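Local coordinates for protein fatty acyl CoA synthetase FADD13 (FATTY-ACYL-CoA SYNTHETASE) (Mycobacterium tuberculosis, PDB 3R44) that belongs to the ANL superfamily of AMP-binding enzymes, pairing a large AMP-binding domain with a smaller C-terminal domain, and is named as a fatty-acyl-CoA synthetase, at residues P284-F289 against K307-V312; Y210-L215 against R258-G263; A203-V208 against L326-D331; I268-R273 against E298-I303. All coordinates share one frame; numbering follows the deposited sequence.

Three of the four contacts involve one mixed sheet of the AMP-binding domain. Contacts 2 and 1 are successive parallel pairings in it, with centres about 10 Å apart, and meet at the R287-D212 salt bridge (R287 NH2 to D212 OD2, 2.8 Å). Contact 3 reaches the next strand, 324-327, with its centre about 12 Å from that of contact 1; Y288 OH lies 2.7 Å from D207 O between them. Contact 4, also about 12 Å from contact 1 centre to centre, packs two helices next to F289. It stays about 7 Å from contact 3 at the nearest atoms. The histidine pocket is partly lined by H192, E193 and H196 of helix 192-205; the chain that follows enters contact 3.

Contact 1: residues P284-F289 against K307-V312; sequences PDFRYF and KNIEVV
The carbonyl oxygens of N308 and R287 lie close together and share a water, which donates to R287 O at 2.7 Å and, weakly, to N308 O at 3.3 Å. N308 has positive phi and is the C-prime residue of a Schellman motif that ends helix 298-306; the chain thus leaves the helix and enters the strand. I309 supplies the apolar link. Its CG2, anti to the backbone N with CG1 beside that N (chi1 -61°), reaches the edge of the F286 ring, 3.5 Å from CE2 and near the ring plane, and also lies 3.8 Å from F289 CD2, so the methyl touches both rings. F286 in turn sets its CZ over the centre of the F289 ring. At E310 the parallel ladder begins: E310 N donates to R287 O at 2.9 Å with an almost straight N-H...O angle of 175°, and E310 O accepts from F289 N at 3.0 Å. V311, paired with F289, presents its CA-H to F289 O. V312 N then donates to the same oxygen at 2.7 Å, and V312 CG2 runs beside the Y288 ring, 3.7 Å from CD1, the two side chains pointing the same way. This is the parallel pairing of a beta-alpha-beta unit formed by strand 288-291, helix 298-306 and strand 310-316. W251 of helix 247-256 and L269 and M272 of helix 266-274 pack against F289, and I254 of helix 247-256 against F286, while strand 261-264 continues the sheet beyond strand 288-291.

Contact 2: residues Y210-L215 against R258-G263; sequences YRDRLL and RVCIGG
R213 O is gripped by two donors from the other segment, C260 N at 2.8 Å and I261 N at 3.2 Å, and this opens the tight part of a parallel pairing in which L214 matches I261 and L215 matches G262. Farther on, L215 N donates to I261 O at 2.8 Å, and G263 N to L215 O. Apolar pairs lie on the two faces: V259 CG1 lies 3.7 Å from L215 CB, and I261 CG2 approaches L214 CD1. At the entry to the strands, C260 turns its SG beside its own backbone N (chi1 -48°), where the sulfur accepts from R213 N at 3.5 Å in a nearly straight line (171°).

The looser side belongs to R258, exposed to solvent just after its helix. Its side chain bends at chi3 and sets NH2 over the centre of the R213 guanidinium, 3.5 Å from CZ, with the two planes 34° apart. One nitrogen of R258 thus lies over the R213 group, a close approach of like charges, but R213 is held by a salt bridge to E257 and a hydrogen bond to Q33. D212 OD2 accepts from R209 N and forms a salt bridge to R287, just before strand 288-291.

The chemistry implies a division of labour: backbone bonds set the register, whereas the salt bridge from R213 to E257 probably eases the approach of the two cations.

Contact 3: residues A203-V208 against L326-D331; sequences ASTIDV and LLLSED
I206 CG2 presses on L326 CD1 at 3.5 Å, tighter than usual carbon-carbon van der Waals contact. The I206 rotamer explains which branch arrives: chi1 of 68° puts CG1 in the crowded position between backbone N and carbonyl carbon, and CG2, beside the backbone N, becomes the methyl that meets the leucine. The two side chains pass at an oblique angle.

T205 approaches the same leucine tip by its methyl, with CG2 3.9 Å from L326 CD1. With chi1 at -54°, OG1 stands beside the backbone N and CG2 is opposite that N, so the threonine splits its chemistry: the methyl meets leucines, whereas the hydroxyl bonds to S201 O and M344 N. L328, approaching T205 at about a right angle, completes the group. Its CD1 is 3.8 Å from T205 O, and its CD2 is 4.1 Å from T205 CG2. All these contacts are apolar or van der Waals in kind.

The patch joins the later part of helix 192-205 and the turn after it to strand 324-327 at its exit. V312 of strand 310-316 and T343 also touch L326, while I206 rests on Y288 and I290 of strand 288-291.

Contact 4: residues I268-R273 against E298-I303; sequences ILNFMR and EALIKI
L300 makes most of the apolar contact, reaching with both methyls across to the helix of N270 and R273. Its CD1 lies over the backbone of that helix, 3.8 Å from N270 N, and also touches N270 CB at 3.9 Å; L269 CB is farther, at 4.5 Å. The other branch, CD2, comes 4.0 Å from R273 CB. A chi1 of -103°, off the staggered positions, accompanies this two-pronged reach. The N270 and L300 side chains meet at about a right angle.

A second kind of contact sets a flat charged group against an aliphatic one. In the modelled conformer, one of two for R273, I303 CG1 sits over one face of the guanidinium, displaced toward its rim, with R273 NH2 3.9 Å away. The arginine bends at chi2 (-116°), and its CG also passes I303 CG2 at 4.1 Å. Because two conformers of R273 were deposited, this approach is the less certain part of the contact.

Polar bonds to the first helix come from outside the two segments: Y304 OH to L269 O, and W251 NE1, of helix 247-256, to M272 O.

The helix segments run 10.8 Å apart at closest approach and cross at 56°. L269 and M272 of helix 266-274 also pack on F289 of strand 288-291, M272 reaches V250 and I254 of helix 247-256, and helix 298-306 leads on into strand 310-316.

Contact 1: residues P284-F289 against K307-V312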
loop_
_atom_site.group_PDB
_atom_site.type_symbol
_atom_site.label_atom_id
_atom_site.label_comp_id
_atom_site.label_asym_id
_atom_site.label_seq_id
_atom_site.Cartn_x
_atom_site.Cartn_y
_atom_site.Cartn_z
ATOM N N PRO A 284 -10.240 26.502 0.023
ATOM C CA PRO A 284 -11.267 26.381 1.079
ATOM C C PRO A 284 -12.077 25.087 1.017
ATOM O O PRO A 284 -12.661 24.718 2.030
ATOM C CB PRO A 284 -12.167 27.601 0.872
ATOM C CG PRO A 284 -11.864 28.073 -0.543
ATOM C CD PRO A 284 -10.479 27.664 -0.863
ATOM N N ASP A 285 -12.096 24.416 -0.136
ATOM C CA ASP A 285 -12.838 23.159 -0.250
ATOM C C ASP A 285 -12.010 21.998 0.304
ATOM O O ASP A 285 -12.573 20.925 0.534
ATOM C CB ASP A 285 -13.177 22.824 -1.719
ATOM C CG ASP A 285 -14.133 23.843 -2.388
ATOM O OD1 ASP A 285 -15.330 23.870 -2.043
ATOM O OD2 ASP A 285 -13.689 24.560 -3.306
ATOM N N PHE A 286 -10.682 22.149 0.445
ATOM C CA PHE A 286 -9.836 20.992 0.788
ATOM C C PHE A 286 -9.940 20.697 2.293
ATOM O O PHE A 286 -9.718 21.593 3.131
ATOM C CB PHE A 286 -8.372 21.270 0.434
ATOM C CG PHE A 286 -7.553 20.053 0.473
ATOM C CD1 PHE A 286 -7.494 19.220 -0.623
ATOM C CD2 PHE A 286 -6.988 19.625 1.667
ATOM C CE1 PHE A 286 -6.768 18.044 -0.566
ATOM C CE2 PHE A 286 -6.311 18.392 1.751
ATOM C CZ PHE A 286 -6.186 17.634 0.628
ATOM N N ARG A 287 -10.329 19.498 2.659
ATOM C CA ARG A 287 -10.533 19.174 4.060
ATOM C C ARG A 287 -9.404 18.393 4.675
ATOM O O ARG A 287 -9.015 18.711 5.783
ATOM C CB ARG A 287 -11.846 18.391 4.263
ATOM C CG ARG A 287 -13.042 19.083 3.659
ATOM C CD ARG A 287 -14.383 18.621 4.304
ATOM N NE ARG A 287 -14.591 17.177 4.092
ATOM C CZ ARG A 287 -15.082 16.611 2.986
ATOM N NH1 ARG A 287 -15.437 17.333 1.925
ATOM N NH2 ARG A 287 -15.247 15.269 2.962
ATOM N N TYR A 288 -8.946 17.324 4.022
ATOM C CA TYR A 288 -7.890 16.503 4.606
ATOM C C TYR A 288 -7.120 15.646 3.612
ATOM O O TYR A 288 -7.618 15.287 2.564
ATOM C CB TYR A 288 -8.469 15.597 5.753
ATOM C CG TYR A 288 -9.503 14.628 5.301
ATOM C CD1 TYR A 288 -9.157 13.351 4.864
ATOM C CD2 TYR A 288 -10.840 14.975 5.315
ATOM C CE1 TYR A 288 -10.101 12.482 4.502
ATOM C CE2 TYR A 288 -11.809 14.111 4.935
ATOM C CZ TYR A 288 -11.432 12.843 4.496
ATOM O OH TYR A 288 -12.340 11.901 4.055
ATOM N N PHE A 289 -5.928 15.246 4.012
ATOM C CA PHE A 289 -5.199 14.243 3.317
ATOM C C PHE A 289 -5.343 12.904 4.009
ATOM O O PHE A 289 -5.487 12.847 5.205
ATOM C CB PHE A 289 -3.717 14.586 3.301
ATOM C CG PHE A 289 -3.354 15.760 2.421
ATOM C CD1 PHE A 289 -3.213 15.615 1.036
ATOM C CD2 PHE A 289 -3.157 16.998 2.998
ATOM C CE1 PHE A 289 -2.859 16.706 0.232
ATOM C CE2 PHE A 289 -2.831 18.107 2.203
ATOM C CZ PHE A 289 -2.670 17.949 0.823
ATOM N N LYS A 307 -3.650 25.888 8.313
ATOM C CA LYS A 307 -4.223 26.120 6.973
ATOM C C LYS A 307 -5.626 25.482 6.883
ATOM O O LYS A 307 -6.198 25.402 5.795
ATOM C CB LYS A 307 -3.293 25.580 5.878
ATOM C CG LYS A 307 -3.515 26.061 4.414
ATOM C CD LYS A 307 -2.350 25.581 3.425
ATOM C CE LYS A 307 -2.758 25.489 1.901
ATOM N NZ LYS A 307 -2.863 26.878 1.273
ATOM N N ASN A 308 -6.169 25.068 8.037
ATOM C CA ASN A 308 -7.440 24.338 8.144
ATOM C C ASN A 308 -7.485 23.042 7.336
ATOM O O ASN A 308 -8.506 22.736 6.708
ATOM C CB ASN A 308 -8.633 25.197 7.732
ATOM C CG ASN A 308 -8.796 26.391 8.607
ATOM O OD1 ASN A 308 -8.448 27.523 8.232
ATOM N ND2 ASN A 308 -9.314 26.154 9.806
ATOM N N ILE A 309 -6.375 22.316 7.323
ATOM C CA ILE A 309 -6.317 21.024 6.627
ATOM C C ILE A 309 -5.956 19.970 7.613
ATOM O O ILE A 309 -4.977 20.133 8.335
ATOM C CB ILE A 309 -5.306 21.024 5.463
ATOM C CG1 ILE A 309 -5.719 22.094 4.427
ATOM C CG2 ILE A 309 -5.130 19.604 4.843
ATOM C CD1 ILE A 309 -4.621 22.348 3.356
ATOM N N GLU A 310 -6.710 18.868 7.611
ATOM C CA GLU A 310 -6.460 17.778 8.561
ATOM C C GLU A 310 -5.738 16.623 7.894
ATOM O O GLU A 310 -5.573 16.623 6.688
ATOM C CB GLU A 310 -7.759 17.346 9.214
ATOM C CG GLU A 310 -8.155 18.394 10.261
ATOM C CD GLU A 310 -9.412 18.086 11.021
ATOM O OE1 GLU A 310 -10.310 17.420 10.476
ATOM O OE2 GLU A 310 -9.517 18.545 12.178
ATOM N N VAL A 311 -5.317 15.641 8.684
ATOM C CA VAL A 311 -4.613 14.495 8.149
ATOM C C VAL A 311 -5.219 13.223 8.741
ATOM O O VAL A 311 -5.429 13.144 9.953
ATOM C CB VAL A 311 -3.085 14.583 8.444
ATOM C CG1 VAL A 311 -2.362 13.464 7.778
ATOM C CG2 VAL A 311 -2.506 15.921 7.895
ATOM N N VAL A 312 -5.559 12.273 7.878
ATOM C CA VAL A 312 -5.935 10.919 8.279
ATOM C C VAL A 312 -4.738 9.999 8.007
ATOM O O VAL A 312 -4.067 10.100 6.962
ATOM C CB VAL A 312 -7.185 10.446 7.508
ATOM C CG1 VAL A 312 -7.446 8.918 7.702
ATOM C CG2 VAL A 312 -8.390 11.401 7.865
HETATM O O HOH W 1 -10.535 20.177 7.419
#

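Contact 2: residues Y210-L215 against R258-G263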
loop_
_atom_site.group_PDB
_atom_site.type_symbol
_atom_site.label_atom_id
_atom_site.label_comp_id
_atom_site.label_asym_id
_atom_site.label_seq_id
_atom_site.Cartn_x
_atom_site.Cartn_y
_atom_site.Cartn_z
ATOM N N TYR A 210 -20.768 12.306 -0.661
ATOM C CA TYR A 210 -21.275 12.321 -2.014
ATOM C C TYR A 210 -20.815 13.588 -2.694
ATOM O O TYR A 210 -20.907 14.670 -2.110
ATOM C CB TYR A 210 -22.780 12.269 -2.000
ATOM C CG TYR A 210 -23.409 12.307 -3.380
ATOM C CD1 TYR A 210 -22.970 11.466 -4.389
ATOM C CD2 TYR A 210 -24.449 13.199 -3.678
ATOM C CE1 TYR A 210 -23.568 11.489 -5.692
ATOM C CE2 TYR A 210 -25.044 13.229 -4.970
ATOM C CZ TYR A 210 -24.582 12.362 -5.965
ATOM O OH TYR A 210 -25.139 12.373 -7.230
ATOM N N ARG A 211 -20.302 13.438 -3.916
ATOM C CA ARG A 211 -19.784 14.517 -4.756
ATOM C C ARG A 211 -18.414 15.100 -4.289
ATOM O O ARG A 211 -17.929 16.045 -4.902
ATOM C CB ARG A 211 -20.845 15.628 -4.955
ATOM C CG ARG A 211 -22.139 15.113 -5.583
ATOM C CD ARG A 211 -23.170 16.150 -6.023
ATOM N NE ARG A 211 -22.692 16.781 -7.248
ATOM C CZ ARG A 211 -23.171 16.575 -8.476
ATOM N NH1 ARG A 211 -24.227 15.786 -8.693
ATOM N NH2 ARG A 211 -22.602 17.205 -9.501
ATOM N N ASP A 212 -17.773 14.519 -3.254
ATOM C CA ASP A 212 -16.406 14.924 -2.913
ATOM C C ASP A 212 -15.524 14.699 -4.178
ATOM O O ASP A 212 -15.797 13.856 -5.038
ATOM C CB ASP A 212 -15.806 14.109 -1.752
ATOM C CG ASP A 212 -16.123 14.659 -0.373
ATOM O OD1 ASP A 212 -16.552 15.837 -0.231
ATOM O OD2 ASP A 212 -15.924 13.911 0.644
ATOM N N ARG A 213 -14.468 15.496 -4.260
ATOM C CA ARG A 213 -13.459 15.401 -5.294
ATOM C C ARG A 213 -12.143 15.006 -4.650
ATOM O O ARG A 213 -11.672 15.659 -3.698
ATOM C CB ARG A 213 -13.366 16.735 -6.026
ATOM C CG ARG A 213 -14.689 17.164 -6.485
ATOM C CD ARG A 213 -14.760 18.444 -7.255
ATOM N NE ARG A 213 -14.077 18.507 -8.549
ATOM C CZ ARG A 213 -14.628 18.188 -9.714
ATOM N NH1 ARG A 213 -15.834 17.675 -9.736
ATOM N NH2 ARG A 213 -13.964 18.385 -10.856
ATOM N N LEU A 214 -11.542 13.930 -5.147
ATOM C CA LEU A 214 -10.457 13.273 -4.439
ATOM C C LEU A 214 -9.227 13.194 -5.332
ATOM O O LEU A 214 -9.248 12.593 -6.429
ATOM C CB LEU A 214 -10.915 11.878 -3.939
ATOM C CG LEU A 214 -9.892 11.162 -3.044
ATOM C CD1 LEU A 214 -10.586 10.110 -2.173
ATOM C CD2 LEU A 214 -8.842 10.471 -3.923
ATOM N N LEU A 215 -8.132 13.781 -4.859
ATOM C CA LEU A 215 -6.862 13.774 -5.589
ATOM C C LEU A 215 -6.070 12.504 -5.336
ATOM O O LEU A 215 -5.779 12.142 -4.160
ATOM C CB LEU A 215 -6.034 14.985 -5.197
ATOM C CG LEU A 215 -4.642 15.000 -5.794
ATOM C CD1 LEU A 215 -4.738 15.340 -7.294
ATOM C CD2 LEU A 215 -3.766 16.009 -4.986
ATOM N N ARG A 258 -11.143 22.024 -7.213
ATOM C CA ARG A 258 -11.942 22.092 -6.010
ATOM C C ARG A 258 -11.863 20.797 -5.240
ATOM O O ARG A 258 -12.875 20.240 -4.841
ATOM C CB ARG A 258 -13.403 22.413 -6.375
ATOM C CG ARG A 258 -13.631 23.717 -7.227
ATOM C CD ARG A 258 -15.155 23.948 -7.561
ATOM N NE ARG A 258 -15.804 22.795 -8.188
ATOM C CZ ARG A 258 -15.569 22.389 -9.427
ATOM N NH1 ARG A 258 -14.746 23.090 -10.212
ATOM N NH2 ARG A 258 -16.174 21.311 -9.884
ATOM N N VAL A 259 -10.644 20.334 -5.009
ATOM C CA VAL A 259 -10.374 19.082 -4.359
ATOM C C VAL A 259 -10.717 19.154 -2.858
ATOM O O VAL A 259 -10.374 20.116 -2.147
ATOM C CB VAL A 259 -8.899 18.645 -4.612
ATOM C CG1 VAL A 259 -8.509 17.377 -3.768
ATOM C CG2 VAL A 259 -8.651 18.393 -6.105
ATOM N N CYS A 260 -11.432 18.123 -2.406
ATOM C CA CYS A 260 -11.816 17.930 -1.015
ATOM C C CYS A 260 -10.904 17.070 -0.198
ATOM O O CYS A 260 -10.752 17.314 1.030
ATOM C CB CYS A 260 -13.236 17.353 -0.953
ATOM S SG CYS A 260 -14.426 18.188 -1.969
ATOM N N ILE A 261 -10.350 16.011 -0.803
ATOM C CA ILE A 261 -9.563 15.056 -0.087
ATOM C C ILE A 261 -8.396 14.729 -0.995
ATOM O O ILE A 261 -8.548 14.703 -2.226
ATOM C CB ILE A 261 -10.357 13.744 0.145
ATOM C CG1 ILE A 261 -11.660 14.014 0.912
ATOM C CG2 ILE A 261 -9.482 12.652 0.822
ATOM C CD1 ILE A 261 -12.647 12.789 0.738
ATOM N N GLY A 262 -7.241 14.461 -0.418
ATOM C CA GLY A 262 -6.100 14.040 -1.222
ATOM C C GLY A 262 -5.422 12.824 -0.649
ATOM O O GLY A 262 -5.237 12.747 0.558
ATOM N N GLY A 263 -4.989 11.905 -1.501
ATOM C CA GLY A 263 -4.165 10.819 -1.030
ATOM C C GLY A 263 -2.703 11.280 -1.039
ATOM O O GLY A 263 -2.272 11.991 -1.947
#

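Contact 3: residues A203-V208 against L326-D331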
loop_
_atom_site.group_PDB
_atom_site.type_symbol
_atom_site.label_atom_id
_atom_site.label_comp_id
_atom_site.label_asym_id
_atom_site.label_seq_id
_atom_site.Cartn_x
_atom_site.Cartn_y
_atom_site.Cartn_z
ATOM N N ALA A 203 -15.116 3.933 3.276
ATOM C CA ALA A 203 -16.238 4.813 3.025
ATOM C C ALA A 203 -17.117 4.992 4.265
ATOM O O ALA A 203 -17.727 6.051 4.458
ATOM C CB ALA A 203 -17.065 4.296 1.884
ATOM N N SER A 204 -17.195 3.964 5.108
ATOM C CA SER A 204 -17.961 4.056 6.374
ATOM C C SER A 204 -17.212 4.602 7.558
ATOM O O SER A 204 -17.818 4.890 8.596
ATOM C CB SER A 204 -18.527 2.691 6.801
ATOM O OG SER A 204 -19.468 2.257 5.848
ATOM N N THR A 205 -15.898 4.767 7.430
ATOM C CA THR A 205 -15.064 5.169 8.533
ATOM C C THR A 205 -14.562 6.617 8.354
ATOM O O THR A 205 -14.605 7.386 9.288
ATOM C CB THR A 205 -13.853 4.196 8.705
ATOM O OG1 THR A 205 -14.342 2.838 8.822
ATOM C CG2 THR A 205 -12.995 4.621 9.923
ATOM N N ILE A 206 -14.090 6.972 7.168
ATOM C CA ILE A 206 -13.555 8.343 7.004
ATOM C C ILE A 206 -14.694 9.277 6.654
ATOM O O ILE A 206 -15.736 8.820 6.157
ATOM C CB ILE A 206 -12.460 8.432 5.925
ATOM C CG1 ILE A 206 -13.001 8.205 4.523
ATOM C CG2 ILE A 206 -11.316 7.456 6.218
ATOM C CD1 ILE A 206 -11.858 8.407 3.459
ATOM N N ASP A 207 -14.489 10.592 6.852
ATOM C CA ASP A 207 -15.497 11.561 6.485
ATOM C C ASP A 207 -15.437 11.817 4.978
ATOM O O ASP A 207 -14.879 12.810 4.537
ATOM C CB ASP A 207 -15.334 12.847 7.298
ATOM C CG ASP A 207 -16.383 13.922 6.965
ATOM O OD1 ASP A 207 -17.396 13.712 6.216
ATOM O OD2 ASP A 207 -16.173 15.021 7.489
ATOM N N VAL A 208 -15.978 10.897 4.189
ATOM C CA VAL A 208 -16.083 11.055 2.733
ATOM C C VAL A 208 -17.556 11.282 2.390
ATOM O O VAL A 208 -18.450 10.685 3.049
ATOM C CB VAL A 208 -15.509 9.867 1.965
ATOM C CG1 VAL A 208 -16.248 8.549 2.300
ATOM C CG2 VAL A 208 -15.500 10.159 0.422
ATOM N N LEU A 326 -7.404 3.172 11.011
ATOM C CA LEU A 326 -7.415 4.566 10.622
ATOM C C LEU A 326 -7.397 5.452 11.851
ATOM O O LEU A 326 -8.096 5.184 12.832
ATOM C CB LEU A 326 -8.597 4.907 9.696
ATOM C CG LEU A 326 -8.535 4.317 8.258
ATOM C CD1 LEU A 326 -9.849 4.637 7.631
ATOM C CD2 LEU A 326 -7.371 4.871 7.406
ATOM N N LEU A 327 -6.530 6.450 11.798
ATOM C CA LEU A 327 -6.436 7.494 12.842
ATOM C C LEU A 327 -7.138 8.680 12.256
ATOM O O LEU A 327 -6.625 9.366 11.357
ATOM C CB LEU A 327 -4.976 7.773 13.198
ATOM C CG LEU A 327 -4.747 8.857 14.255
ATOM C CD1 LEU A 327 -5.214 8.265 15.579
ATOM C CD2 LEU A 327 -3.290 9.315 14.316
ATOM N N LEU A 328 -8.347 8.910 12.720
ATOM C CA LEU A 328 -9.149 9.955 12.166
ATOM C C LEU A 328 -8.555 11.348 12.483
ATOM O O LEU A 328 -7.713 11.518 13.380
ATOM C CB LEU A 328 -10.638 9.751 12.574
ATOM C CG LEU A 328 -11.241 8.387 12.113
ATOM C CD1 LEU A 328 -12.719 8.277 12.465
ATOM C CD2 LEU A 328 -11.031 8.142 10.646
ATOM N N SER A 329 -8.953 12.330 11.677
ATOM C CA SER A 329 -8.507 13.698 11.791
ATOM C C SER A 329 -8.539 14.282 13.211
ATOM O O SER A 329 -7.570 14.863 13.686
ATOM C CB SER A 329 -9.412 14.541 10.903
ATOM O OG SER A 329 -9.571 13.896 9.643
ATOM N N GLU A 330 -9.665 14.105 13.886
ATOM C CA GLU A 330 -9.837 14.581 15.268
ATOM C C GLU A 330 -8.721 14.122 16.235
ATOM O O GLU A 330 -8.484 14.776 17.257
ATOM C CB GLU A 330 -11.216 14.133 15.801
ATOM N N ASP A 331 -8.037 13.016 15.889
ATOM C CA ASP A 331 -7.065 12.327 16.743
ATOM C C ASP A 331 -5.587 12.528 16.289
ATOM O O ASP A 331 -4.646 12.027 16.932
ATOM C CB ASP A 331 -7.405 10.815 16.726
ATOM C CG ASP A 331 -8.727 10.473 17.452
ATOM O OD1 ASP A 331 -9.078 11.269 18.327
ATOM O OD2 ASP A 331 -9.376 9.411 17.146
#

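Contact 4: residues I268-R273 against E298-I303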
loop_
_atom_site.group_PDB
_atom_site.type_symbol
_atom_site.label_atom_id
_atom_site.label_comp_id
_atom_site.label_asym_id
_atom_site.label_seq_id
_atom_site.Cartn_x
_atom_site.Cartn_y
_atom_site.Cartn_z
ATOM N N ILE A 268 5.371 13.590 0.593
ATOM C CA ILE A 268 4.558 14.429 -0.306
ATOM C C ILE A 268 4.059 15.626 0.454
ATOM O O ILE A 268 4.165 16.725 -0.038
ATOM C CB ILE A 268 3.342 13.658 -0.951
ATOM C CG1 ILE A 268 3.791 12.886 -2.159
ATOM C CG2 ILE A 268 2.142 14.608 -1.388
ATOM C CD1 ILE A 268 2.675 11.968 -2.752
ATOM N N LEU A 269 3.512 15.403 1.658
ATOM C CA LEU A 269 2.988 16.481 2.417
ATOM C C LEU A 269 4.097 17.434 2.886
ATOM O O LEU A 269 3.873 18.632 2.993
ATOM C CB LEU A 269 2.241 15.978 3.633
ATOM C CG LEU A 269 0.921 15.233 3.288
ATOM C CD1 LEU A 269 0.095 15.197 4.511
ATOM C CD2 LEU A 269 0.154 15.932 2.144
ATOM N N ASN A 270 5.271 16.887 3.175
ATOM C CA ASN A 270 6.408 17.708 3.494
ATOM C C ASN A 270 6.832 18.562 2.298
ATOM O O ASN A 270 7.033 19.799 2.431
ATOM C CB ASN A 270 7.553 16.819 3.946
ATOM C CG ASN A 270 8.665 17.600 4.542
ATOM O OD1 ASN A 270 9.858 17.382 4.201
ATOM N ND2 ASN A 270 8.320 18.548 5.423
ATOM N N PHE A 271 6.955 17.970 1.109
ATOM C CA PHE A 271 7.317 18.804 -0.032
ATOM C C PHE A 271 6.303 19.876 -0.337
ATOM O O PHE A 271 6.678 21.008 -0.679
ATOM C CB PHE A 271 7.601 17.949 -1.264
ATOM C CG PHE A 271 8.774 17.036 -1.075
ATOM C CD1 PHE A 271 9.949 17.520 -0.500
ATOM C CD2 PHE A 271 8.729 15.713 -1.498
ATOM C CE1 PHE A 271 11.062 16.687 -0.347
ATOM C CE2 PHE A 271 9.847 14.880 -1.318
ATOM C CZ PHE A 271 10.979 15.356 -0.760
ATOM N N MET A 272 5.029 19.545 -0.159
ATOM C CA MET A 272 3.918 20.427 -0.475
ATOM C C MET A 272 3.903 21.646 0.457
ATOM O O MET A 272 3.382 22.725 0.098
ATOM C CB MET A 272 2.593 19.662 -0.416
ATOM C CG MET A 272 2.433 18.820 -1.663
ATOM S SD MET A 272 0.945 17.853 -1.618
ATOM C CE MET A 272 -0.394 18.954 -1.486
ATOM N N ARG A 273 4.504 21.475 1.629
ATOM C CA ARG A 273 4.623 22.556 2.598
ATOM C C ARG A 273 5.745 23.523 2.209
ATOM O O ARG A 273 5.749 24.681 2.639
ATOM C CB ARG A 273 4.849 21.965 3.990
ATOM C CG ARG A 273 4.843 22.966 5.087
ATOM C CD ARG A 273 6.171 23.041 5.762
ATOM N NE ARG A 273 6.208 24.057 6.812
ATOM C CZ ARG A 273 6.078 25.360 6.617
ATOM N NH1 ARG A 273 5.843 25.847 5.409
ATOM N NH2 ARG A 273 6.145 26.175 7.662
ATOM N N GLU A 298 4.574 15.778 14.181
ATOM C CA GLU A 298 3.662 16.751 14.796
ATOM C C GLU A 298 3.768 18.133 14.156
ATOM O O GLU A 298 2.747 18.758 13.870
ATOM C CB GLU A 298 3.838 16.850 16.345
ATOM N N ALA A 299 4.987 18.593 13.875
ATOM C CA ALA A 299 5.169 19.923 13.305
ATOM C C ALA A 299 4.417 20.043 11.965
ATOM O O ALA A 299 3.827 21.083 11.623
ATOM C CB ALA A 299 6.656 20.227 13.141
ATOM N N LEU A 300 4.422 18.969 11.193
ATOM C CA LEU A 300 3.733 19.023 9.907
ATOM C C LEU A 300 2.249 18.995 10.091
ATOM O O LEU A 300 1.549 19.687 9.394
ATOM C CB LEU A 300 4.135 17.858 9.002
ATOM C CG LEU A 300 5.094 18.107 7.890
ATOM C CD1 LEU A 300 5.057 16.807 6.991
ATOM C CD2 LEU A 300 4.834 19.435 7.117
ATOM N N ILE A 301 1.756 18.206 11.052
ATOM C CA ILE A 301 0.327 18.146 11.316
ATOM C C ILE A 301 -0.151 19.552 11.685
ATOM O O ILE A 301 -1.172 20.053 11.188
ATOM C CB ILE A 301 0.022 17.107 12.396
ATOM C CG1 ILE A 301 0.408 15.709 11.942
ATOM C CG2 ILE A 301 -1.462 17.161 12.896
ATOM C CD1 ILE A 301 0.397 14.747 13.098
ATOM N N LYS A 302 0.614 20.204 12.546
ATOM C CA LYS A 302 0.227 21.517 13.027
ATOM C C LYS A 302 0.197 22.604 11.974
ATOM O O LYS A 302 -0.667 23.479 12.011
ATOM C CB LYS A 302 1.119 21.940 14.195
ATOM C CG LYS A 302 0.895 21.088 15.468
ATOM C CD LYS A 302 1.874 21.565 16.575
ATOM C CE LYS A 302 1.207 21.740 17.891
ATOM N NZ LYS A 302 2.156 22.337 18.861
ATOM N N ILE A 303 1.130 22.589 11.041
ATOM C CA ILE A 303 1.155 23.644 10.048
ATOM C C ILE A 303 -0.000 23.474 9.054
ATOM O O ILE A 303 -0.648 24.456 8.681
ATOM C CB ILE A 303 2.521 23.774 9.384
ATOM C CG1 ILE A 303 2.557 25.058 8.550
ATOM C CG2 ILE A 303 2.853 22.571 8.600
ATOM C CD1 ILE A 303 2.593 26.262 9.354
#